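Local structure of sulfur oxidation protein SOXB (Thermus thermophilus, 2WDD) at residues P394-V399 and L503-G508; E431-Y436 and R510-G515; G208-A213 and G254-V259. The protein hydrolyses the sulfur-sulfur bond of a cysteine S-thiosulfonate in the bacterial sulfur oxidation pathway, using a two-manganese centre, and belongs to the 5'-nucleotidase family. All coordinates share one frame; numbering follows the deposited sequence. Where two conformers were deposited one is given.

Contact 1 (P394-V399 and L503-G508); sequences PEVEVV and LAAAYG
L503 buries more surface here than any other residue, and it is held by backbone and side chain alike. Its carbonyl O takes two N-H groups, from E397 N at 2.8 Å and from V398 N at 3.3 Å; the second lies in the carbonyl plane, the first is tilted out of it. The N-H of L503 is spoken for as well: it points almost straight (174°) at E397 OE2, 2.9 Å from L503 N, and meets the carboxylate from above its plane. E397 thus grips both polar groups of one residue, with its own N and with a chain that runs extended beyond CG. A salt bridge from E397 OE1 to R500 should further fix the rotation of that carboxylate.

The leucine side chain leaves with CG anti to the backbone N (chi1 -177°), which lays CD2 against the main chain of E395, 3.6 Å from E395 O. There it also meets V396, whose CG2 comes within 4.0 Å of L503 CD2 as the two side chains cross at about a right angle. The other methyl of V396, CG1, reaches A505 CB at 3.9 Å, so this valine bridges L503 and A505. Beyond it the strands pair regularly, A505 N donating to V398 O at 2.9 Å. V398 and A504 share one face of the sheet; V399 and A505 share the other, where both rest on V389 of helix 380-392. This is parallel beta pairing, joining strand 398-401 to strand 501-507 in the mixed sheet of the 5'-nucleotidase C-terminal domain.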
loop_
_atom_site.group_PDB
_atom_site.type_symbol
_atom_site.label_atom_id
_atom_site.label_comp_id
_atom_site.label_asym_id
_atom_site.label_seq_id
_atom_site.Cartn_x
_atom_site.Cartn_y
_atom_site.Cartn_z
ATOM N N PRO A 394 30.697 -6.428 -0.479
ATOM C CA PRO A 394 31.238 -6.317 -1.836
ATOM C C PRO A 394 31.187 -7.603 -2.669
ATOM O O PRO A 394 31.217 -7.542 -3.898
ATOM C CB PRO A 394 32.685 -5.854 -1.602
ATOM C CG PRO A 394 32.684 -5.248 -0.228
ATOM C CD PRO A 394 31.669 -6.029 0.553
ATOM N N GLU A 395 31.080 -8.760 -2.013
ATOM C CA GLU A 395 30.994 -10.029 -2.727
ATOM C C GLU A 395 29.649 -10.211 -3.443
ATOM O O GLU A 395 29.542 -10.994 -4.390
ATOM C CB GLU A 395 31.226 -11.190 -1.756
ATOM C CG GLU A 395 32.386 -10.962 -0.790
ATOM C CD GLU A 395 31.939 -10.538 0.605
ATOM O OE1 GLU A 395 32.424 -11.144 1.583
ATOM O OE2 GLU A 395 31.153 -9.573 0.735
ATOM N N VAL A 396 28.629 -9.478 -3.000
ATOM C CA VAL A 396 27.293 -9.597 -3.592
ATOM C C VAL A 396 27.233 -9.077 -5.018
ATOM O O VAL A 396 27.631 -7.936 -5.285
ATOM C CB VAL A 396 26.239 -8.920 -2.726
ATOM C CG1 VAL A 396 24.874 -8.938 -3.426
ATOM C CG2 VAL A 396 26.166 -9.588 -1.369
ATOM N N GLU A 397 26.664 -9.891 -5.908
ATOM C CA GLU A 397 26.536 -9.548 -7.319
ATOM C C GLU A 397 25.174 -8.988 -7.700
ATOM O O GLU A 397 25.083 -8.129 -8.569
ATOM C CB GLU A 397 26.891 -10.742 -8.202
ATOM C CG GLU A 397 28.345 -11.163 -8.017
ATOM C CD GLU A 397 28.627 -12.571 -8.483
ATOM O OE1 GLU A 397 28.937 -12.733 -9.673
ATOM O OE2 GLU A 397 28.629 -13.496 -7.644
ATOM N N VAL A 398 24.119 -9.481 -7.053
ATOM C CA VAL A 398 22.767 -9.004 -7.332
ATOM C C VAL A 398 22.019 -8.828 -6.013
ATOM O O VAL A 398 22.075 -9.691 -5.140
ATOM C CB VAL A 398 22.013 -9.962 -8.276
ATOM C CG1 VAL A 398 22.557 -9.858 -9.699
ATOM C CG2 VAL A 398 22.078 -11.399 -7.764
ATOM N N VAL A 399 21.306 -7.713 -5.873
ATOM C CA VAL A 399 20.517 -7.465 -4.666
ATOM C C VAL A 399 19.049 -7.400 -5.066
ATOM O O VAL A 399 18.670 -6.521 -5.845
ATOM C CB VAL A 399 20.915 -6.150 -3.979
ATOM C CG1 VAL A 399 20.078 -5.928 -2.720
ATOM C CG2 VAL A 399 22.433 -6.108 -3.677
ATOM N N LEU A 503 26.368 -14.639 -6.278
ATOM C CA LEU A 503 26.016 -14.341 -4.891
ATOM C C LEU A 503 24.919 -13.286 -4.899
ATOM O O LEU A 503 25.079 -12.195 -5.465
ATOM C CB LEU A 503 27.213 -13.869 -4.064
ATOM C CG LEU A 503 26.880 -13.622 -2.588
ATOM C CD1 LEU A 503 26.341 -14.876 -1.905
ATOM C CD2 LEU A 503 28.087 -13.082 -1.835
ATOM N N ALA A 504 23.792 -13.640 -4.293
ATOM C CA ALA A 504 22.637 -12.772 -4.250
ATOM C C ALA A 504 22.354 -12.327 -2.832
ATOM O O ALA A 504 22.799 -12.941 -1.861
ATOM C CB ALA A 504 21.413 -13.489 -4.806
ATOM N N ALA A 505 21.588 -11.253 -2.717
ATOM C CA ALA A 505 21.136 -10.788 -1.414
ATOM C C ALA A 505 19.663 -10.463 -1.584
ATOM O O ALA A 505 19.243 -10.061 -2.658
ATOM C CB ALA A 505 21.911 -9.549 -0.966
ATOM N N ALA A 506 18.866 -10.708 -0.553
ATOM C CA ALA A 506 17.433 -10.417 -0.640
ATOM C C ALA A 506 16.887 -10.192 0.747
ATOM O O ALA A 506 17.394 -10.750 1.714
ATOM C CB ALA A 506 16.693 -11.581 -1.297
ATOM N N TYR A 507 15.823 -9.402 0.843
ATOM C CA TYR A 507 15.146 -9.201 2.113
ATOM C C TYR A 507 13.665 -8.958 1.811
ATOM O O TYR A 507 13.305 -8.588 0.685
ATOM C CB TYR A 507 15.736 -8.008 2.890
ATOM C CG TYR A 507 15.379 -6.657 2.316
ATOM C CD1 TYR A 507 14.315 -5.930 2.840
ATOM C CD2 TYR A 507 16.141 -6.073 1.306
ATOM C CE1 TYR A 507 13.983 -4.690 2.353
ATOM C CE2 TYR A 507 15.793 -4.823 0.782
ATOM C CZ TYR A 507 14.711 -4.138 1.333
ATOM O OH TYR A 507 14.337 -2.891 0.881
ATOM N N GLY A 508 12.818 -9.208 2.802
ATOM C CA GLY A 508 11.380 -8.970 2.687
ATOM C C GLY A 508 10.580 -9.968 1.869
ATOM O O GLY A 508 9.442 -9.667 1.470
#

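Contact 2 (E431-Y436 and R510-G515)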
loop_
_atom_site.group_PDB
_atom_site.type_symbol
_atom_site.label_atom_id
_atom_site.label_comp_id
_atom_site.label_asym_id
_atom_site.label_seq_id
_atom_site.Cartn_x
_atom_site.Cartn_y
_atom_site.Cartn_z
ATOM N N GLU A 431 15.099 -9.479 8.007
ATOM C CA GLU A 431 16.389 -10.086 7.727
ATOM C C GLU A 431 16.866 -9.978 6.289
ATOM O O GLU A 431 16.136 -10.295 5.349
ATOM C CB GLU A 431 16.384 -11.549 8.157
ATOM C CG GLU A 431 16.272 -11.739 9.666
ATOM C CD GLU A 431 14.831 -11.719 10.176
ATOM O OE1 GLU A 431 13.891 -11.560 9.364
ATOM O OE2 GLU A 431 14.642 -11.877 11.402
ATOM N N LEU A 432 18.143 -9.622 6.140
ATOM C CA LEU A 432 18.801 -9.618 4.855
ATOM C C LEU A 432 19.494 -10.978 4.747
ATOM O O LEU A 432 20.214 -11.396 5.669
ATOM C CB LEU A 432 19.852 -8.501 4.784
ATOM C CG LEU A 432 20.728 -8.530 3.523
ATOM C CD1 LEU A 432 19.923 -8.198 2.267
ATOM C CD2 LEU A 432 21.922 -7.571 3.664
ATOM N N TYR A 433 19.249 -11.680 3.650
ATOM C CA TYR A 433 19.846 -12.996 3.436
ATOM C C TYR A 433 20.839 -12.921 2.284
ATOM O O TYR A 433 20.562 -12.267 1.282
ATOM C CB TYR A 433 18.761 -14.006 3.067
ATOM C CG TYR A 433 17.795 -14.287 4.185
ATOM C CD1 TYR A 433 18.105 -15.201 5.175
ATOM C CD2 TYR A 433 16.601 -13.586 4.290
ATOM C CE1 TYR A 433 17.230 -15.454 6.219
ATOM C CE2 TYR A 433 15.713 -13.841 5.315
ATOM C CZ TYR A 433 16.033 -14.776 6.281
ATOM O OH TYR A 433 15.162 -15.015 7.327
ATOM N N LEU A 434 21.974 -13.616 2.419
ATOM C CA LEU A 434 22.988 -13.706 1.360
ATOM C C LEU A 434 23.044 -15.175 0.944
ATOM O O LEU A 434 23.172 -16.062 1.791
ATOM C CB LEU A 434 24.368 -13.254 1.877
ATOM C CG LEU A 434 24.762 -11.797 1.598
ATOM C CD1 LEU A 434 23.692 -10.815 2.024
ATOM C CD2 LEU A 434 26.103 -11.424 2.234
ATOM N N PHE A 435 22.903 -15.435 -0.348
ATOM C CA PHE A 435 22.843 -16.810 -0.821
ATOM C C PHE A 435 23.156 -16.872 -2.303
ATOM O O PHE A 435 22.942 -15.901 -3.032
ATOM C CB PHE A 435 21.438 -17.376 -0.566
ATOM C CG PHE A 435 20.336 -16.499 -1.101
ATOM C CD1 PHE A 435 19.861 -16.657 -2.395
ATOM C CD2 PHE A 435 19.864 -15.438 -0.346
ATOM C CE1 PHE A 435 18.879 -15.796 -2.906
ATOM C CE2 PHE A 435 18.899 -14.574 -0.846
ATOM C CZ PHE A 435 18.406 -14.754 -2.124
ATOM N N TYR A 436 23.614 -18.034 -2.760
ATOM C CA TYR A 436 23.925 -18.208 -4.169
ATOM C C TYR A 436 22.710 -18.653 -4.962
ATOM O O TYR A 436 21.919 -19.488 -4.507
ATOM C CB TYR A 436 25.068 -19.219 -4.384
ATOM C CG TYR A 436 26.385 -18.757 -3.812
ATOM C CD1 TYR A 436 27.199 -17.889 -4.526
ATOM C CD2 TYR A 436 26.746 -19.087 -2.513
ATOM C CE1 TYR A 436 28.393 -17.425 -3.991
ATOM C CE2 TYR A 436 27.946 -18.635 -1.968
ATOM C CZ TYR A 436 28.751 -17.795 -2.709
ATOM O OH TYR A 436 29.931 -17.335 -2.166
ATOM N N ARG A 510 10.842 -14.435 0.142
ATOM C CA ARG A 510 11.185 -15.849 0.280
ATOM C C ARG A 510 12.240 -16.334 -0.699
ATOM O O ARG A 510 12.458 -17.538 -0.827
ATOM C CB ARG A 510 9.937 -16.695 0.021
ATOM C CG ARG A 510 8.904 -16.586 1.090
ATOM C CD ARG A 510 7.649 -17.324 0.676
ATOM N NE ARG A 510 6.658 -17.232 1.722
ATOM C CZ ARG A 510 5.555 -17.964 1.766
ATOM N NH1 ARG A 510 5.307 -18.856 0.815
ATOM N NH2 ARG A 510 4.720 -17.809 2.780
ATOM N N LEU A 511 12.841 -15.424 -1.451
ATOM C CA LEU A 511 13.804 -15.843 -2.451
ATOM C C LEU A 511 14.915 -16.737 -1.891
ATOM O O LEU A 511 15.340 -17.704 -2.534
ATOM C CB LEU A 511 14.394 -14.623 -3.153
ATOM C CG LEU A 511 15.329 -14.933 -4.321
ATOM C CD1 LEU A 511 14.649 -15.875 -5.322
ATOM C CD2 LEU A 511 15.748 -13.617 -4.995
ATOM N N GLN A 512 15.345 -16.442 -0.672
ATOM C CA GLN A 512 16.419 -17.213 -0.051
ATOM C C GLN A 512 16.107 -18.713 0.031
ATOM O O GLN A 512 17.025 -19.535 0.109
ATOM C CB GLN A 512 16.784 -16.638 1.325
ATOM C CG GLN A 512 15.688 -16.724 2.388
ATOM C CD GLN A 512 14.642 -15.617 2.271
ATOM O OE1 GLN A 512 14.766 -14.705 1.452
ATOM N NE2 GLN A 512 13.598 -15.704 3.091
ATOM N N ARG A 513 14.822 -19.069 0.011
ATOM C CA ARG A 513 14.438 -20.477 0.115
ATOM C C ARG A 513 14.936 -21.360 -1.024
ATOM O O ARG A 513 15.062 -22.575 -0.854
ATOM C CB ARG A 513 12.928 -20.625 0.294
ATOM C CG ARG A 513 12.415 -20.022 1.583
ATOM C CD ARG A 513 10.925 -20.286 1.744
ATOM N NE ARG A 513 10.375 -19.564 2.883
ATOM C CZ ARG A 513 9.102 -19.645 3.255
ATOM N NH1 ARG A 513 8.270 -20.415 2.570
ATOM N NH2 ARG A 513 8.658 -18.950 4.294
ATOM N N VAL A 514 15.180 -20.778 -2.194
ATOM C CA VAL A 514 15.671 -21.577 -3.319
ATOM C C VAL A 514 17.171 -21.376 -3.549
ATOM O O VAL A 514 17.718 -21.836 -4.549
ATOM C CB VAL A 514 14.857 -21.339 -4.614
ATOM C CG1 VAL A 514 13.386 -21.653 -4.378
ATOM C CG2 VAL A 514 15.049 -19.911 -5.138
ATOM N N GLY A 515 17.833 -20.685 -2.628
ATOM C CA GLY A 515 19.259 -20.446 -2.761
ATOM C C GLY A 515 20.106 -21.293 -1.830
ATOM O O GLY A 515 19.588 -22.092 -1.045
#
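Q512 lies against two aromatic rings of the strand, Y433 and F435, using a different part of itself on each. Its amide stacks on the Y433 ring with the planes only 13° apart, and Q512 CD sits 3.5 Å from Y433 CD2. The aliphatic part joins in: Q512 CG makes a CH-pi contact over the same tyrosine, 3.8 Å from the ring centroid. On F435 the chain's base does the touching: Q512 CA lies above the ring centre, 3.7 Å from its centroid, and Q512 CB reaches the CD2-CE2 side. F435 has CG between its backbone N and carbonyl carbon (chi1 52°), a torsion that holds the ring up toward the turn. L511 crosses it at about a right angle, L511 CG lying 3.8 Å from F435 CZ. G515, with no side chain to meet the F435 ring, lets G515 CA come to 3.3 Å from Y436 O.

No hydrogen bond spans the two segments; the polar end of Q512 is tied down by its own loop, NE2 donating to G509 O. Residues 511-514 form a 3-10 turn, in which R513 N to R510 O, V514 N to L511 O and G515 N to Q512 O are bonded. Further out, R513 makes a salt bridge to E228, while R510 NH2 bonds the carbonyl oxygens of K223 and H226. Strands 501-507 and 516-517 both run antiparallel to strand 431-438, on its two edges, so 510-515 belongs to a crossover connection that passes over the face of the strand between them, in the 5'-nucleotidase C-terminal domain.

Contact 3 (G208-A213 and G254-V259)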
loop_
_atom_site.group_PDB
_atom_site.type_symbol
_atom_site.label_atom_id
_atom_site.label_comp_id
_atom_site.label_asym_id
_atom_site.label_seq_id
_atom_site.Cartn_x
_atom_site.Cartn_y
_atom_site.Cartn_z
ATOM N N GLY A 208 -30.812 6.731 8.769
ATOM C CA GLY A 208 -32.140 7.297 8.656
ATOM C C GLY A 208 -33.137 6.164 8.525
ATOM O O GLY A 208 -33.204 5.278 9.378
ATOM N N PRO A 209 -33.906 6.149 7.428
ATOM C CA PRO A 209 -34.905 5.098 7.213
ATOM C C PRO A 209 -34.369 3.889 6.449
ATOM O O PRO A 209 -35.090 2.912 6.239
ATOM C CB PRO A 209 -35.970 5.809 6.378
ATOM C CG PRO A 209 -35.203 6.814 5.598
ATOM C CD PRO A 209 -34.077 7.273 6.490
ATOM N N TYR A 210 -33.112 3.962 6.020
ATOM C CA TYR A 210 -32.502 2.859 5.280
ATOM C C TYR A 210 -31.547 2.086 6.174
ATOM O O TYR A 210 -31.238 2.510 7.282
ATOM C CB TYR A 210 -31.704 3.379 4.079
ATOM C CG TYR A 210 -32.415 4.428 3.263
ATOM C CD1 TYR A 210 -33.211 4.067 2.187
ATOM C CD2 TYR A 210 -32.267 5.778 3.550
ATOM C CE1 TYR A 210 -33.857 5.021 1.425
ATOM C CE2 TYR A 210 -32.920 6.742 2.802
ATOM C CZ TYR A 210 -33.704 6.356 1.735
ATOM O OH TYR A 210 -34.349 7.310 0.982
ATOM N N ALA A 211 -31.041 0.980 5.652
ATOM C CA ALA A 211 -30.060 0.175 6.370
ATOM C C ALA A 211 -28.916 -0.098 5.396
ATOM O O ALA A 211 -29.137 -0.546 4.266
ATOM C CB ALA A 211 -30.686 -1.120 6.850
ATOM N N LEU A 212 -27.696 0.188 5.841
ATOM C CA LEU A 212 -26.507 0.013 5.013
ATOM C C LEU A 212 -25.614 -1.046 5.629
ATOM O O LEU A 212 -25.207 -0.913 6.777
ATOM C CB LEU A 212 -25.731 1.328 4.956
ATOM C CG LEU A 212 -24.426 1.382 4.154
ATOM C CD1 LEU A 212 -24.714 1.232 2.671
ATOM C CD2 LEU A 212 -23.708 2.703 4.417
ATOM N N ALA A 213 -25.278 -2.066 4.850
ATOM C CA ALA A 213 -24.370 -3.115 5.319
ATOM C C ALA A 213 -22.939 -2.802 4.877
ATOM O O ALA A 213 -22.709 -2.465 3.717
ATOM C CB ALA A 213 -24.776 -4.469 4.746
ATOM N N GLY A 254 -32.403 -7.094 5.930
ATOM C CA GLY A 254 -32.915 -5.746 5.749
ATOM C C GLY A 254 -32.020 -4.678 5.143
ATOM O O GLY A 254 -32.445 -3.533 5.011
ATOM N N ALA A 255 -30.787 -5.018 4.782
ATOM C CA ALA A 255 -29.902 -4.017 4.187
ATOM C C ALA A 255 -30.444 -3.542 2.841
ATOM O O ALA A 255 -30.785 -4.350 1.989
ATOM C CB ALA A 255 -28.486 -4.571 4.026
ATOM N N ASN A 256 -30.491 -2.227 2.649
ATOM C CA ASN A 256 -30.943 -1.654 1.377
ATOM C C ASN A 256 -29.753 -1.535 0.430
ATOM O O ASN A 256 -29.894 -1.697 -0.783
ATOM C CB ASN A 256 -31.540 -0.267 1.597
ATOM C CG ASN A 256 -32.762 -0.305 2.487
ATOM O OD1 ASN A 256 -32.725 0.144 3.631
ATOM N ND2 ASN A 256 -33.828 -0.915 1.993
ATOM N N ALA A 257 -28.585 -1.252 1.003
ATOM C CA ALA A 257 -27.367 -1.071 0.217
ATOM C C ALA A 257 -26.229 -1.847 0.847
ATOM O O ALA A 257 -26.217 -2.057 2.056
ATOM C CB ALA A 257 -27.006 0.403 0.125
ATOM N N VAL A 258 -25.276 -2.266 0.023
ATOM C CA VAL A 258 -24.155 -3.060 0.507
ATOM C C VAL A 258 -22.823 -2.466 0.062
ATOM O O VAL A 258 -22.603 -2.238 -1.123
ATOM C CB VAL A 258 -24.289 -4.529 0.046
ATOM C CG1 VAL A 258 -23.033 -5.342 0.419
ATOM C CG2 VAL A 258 -25.544 -5.166 0.648
ATOM N N VAL A 259 -21.951 -2.215 1.028
ATOM C CA VAL A 259 -20.622 -1.671 0.768
ATOM C C VAL A 259 -19.606 -2.737 1.160
ATOM O O VAL A 259 -19.670 -3.255 2.273
ATOM C CB VAL A 259 -20.372 -0.399 1.611
ATOM C CG1 VAL A 259 -18.960 0.163 1.353
ATOM C CG2 VAL A 259 -21.451 0.650 1.348
#
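A211 O is gripped by two successive N-H groups: N256 N at 2.7 Å, tilted somewhat from the carbonyl plane, and, more weakly, A257 N at 3.4 Å. N256 returns the favour through its side chain. With CG beside its own backbone N (chi1 -62°), the amide swings across so that N256 OD1 receives A211 N at 2.8 Å, in the amide plane and on a lone pair. Both polar backbone atoms of A211 are therefore held by N256, whose ND2 is anchored in turn on K321 O.

Further along, ordinary parallel pairing takes over: A213 N donates to A257 O at 2.9 Å, and V259 N to A213 O at 2.8 Å. L212 CD1 settles between two side chains of the other strand, 3.5 Å from A257 CB and 3.6 Å from V259 CG2. On the opposite face A213 CB meets A255 CB at 3.8 Å, with A250 of helix 240-252 covering A213; A257, on the L212 face, packs against L319 in the neighbouring sheet.

Strand 210-217, helix 240-252, which ends in a Schellman motif at G254, and strand 257-262 make up a beta-alpha-beta crossover between adjacent parallel strands. It probably belongs to the metallophosphatase-like N-terminal part of SoxB, and strand 257-262 leads directly to the manganese ligand H263.

How the contacts relate
Following the chain from the N terminus, contact 3 comes first and is complete before the others begin: it closes the loop between 213 and 254 within the sheet that carries strands 210-217 and 257-262. Contact 1 then opens at 394-399 and contact 2 at 431-436; contact 1 closes at 503-508 and contact 2 at 510-515, so these two cross. They also touch, since A504 N lies 2.7 Å from F435 O, a probable hydrogen bond. Contact 1 pairs two strands of one C-terminal sheet and contact 2 packs the loop after strand 501-507 onto strand 431-438 of the same sheet. Contact 3 lies across the chain's centre, its centre about 53 Å from that of contact 1 and about 50 Å from that of contact 2.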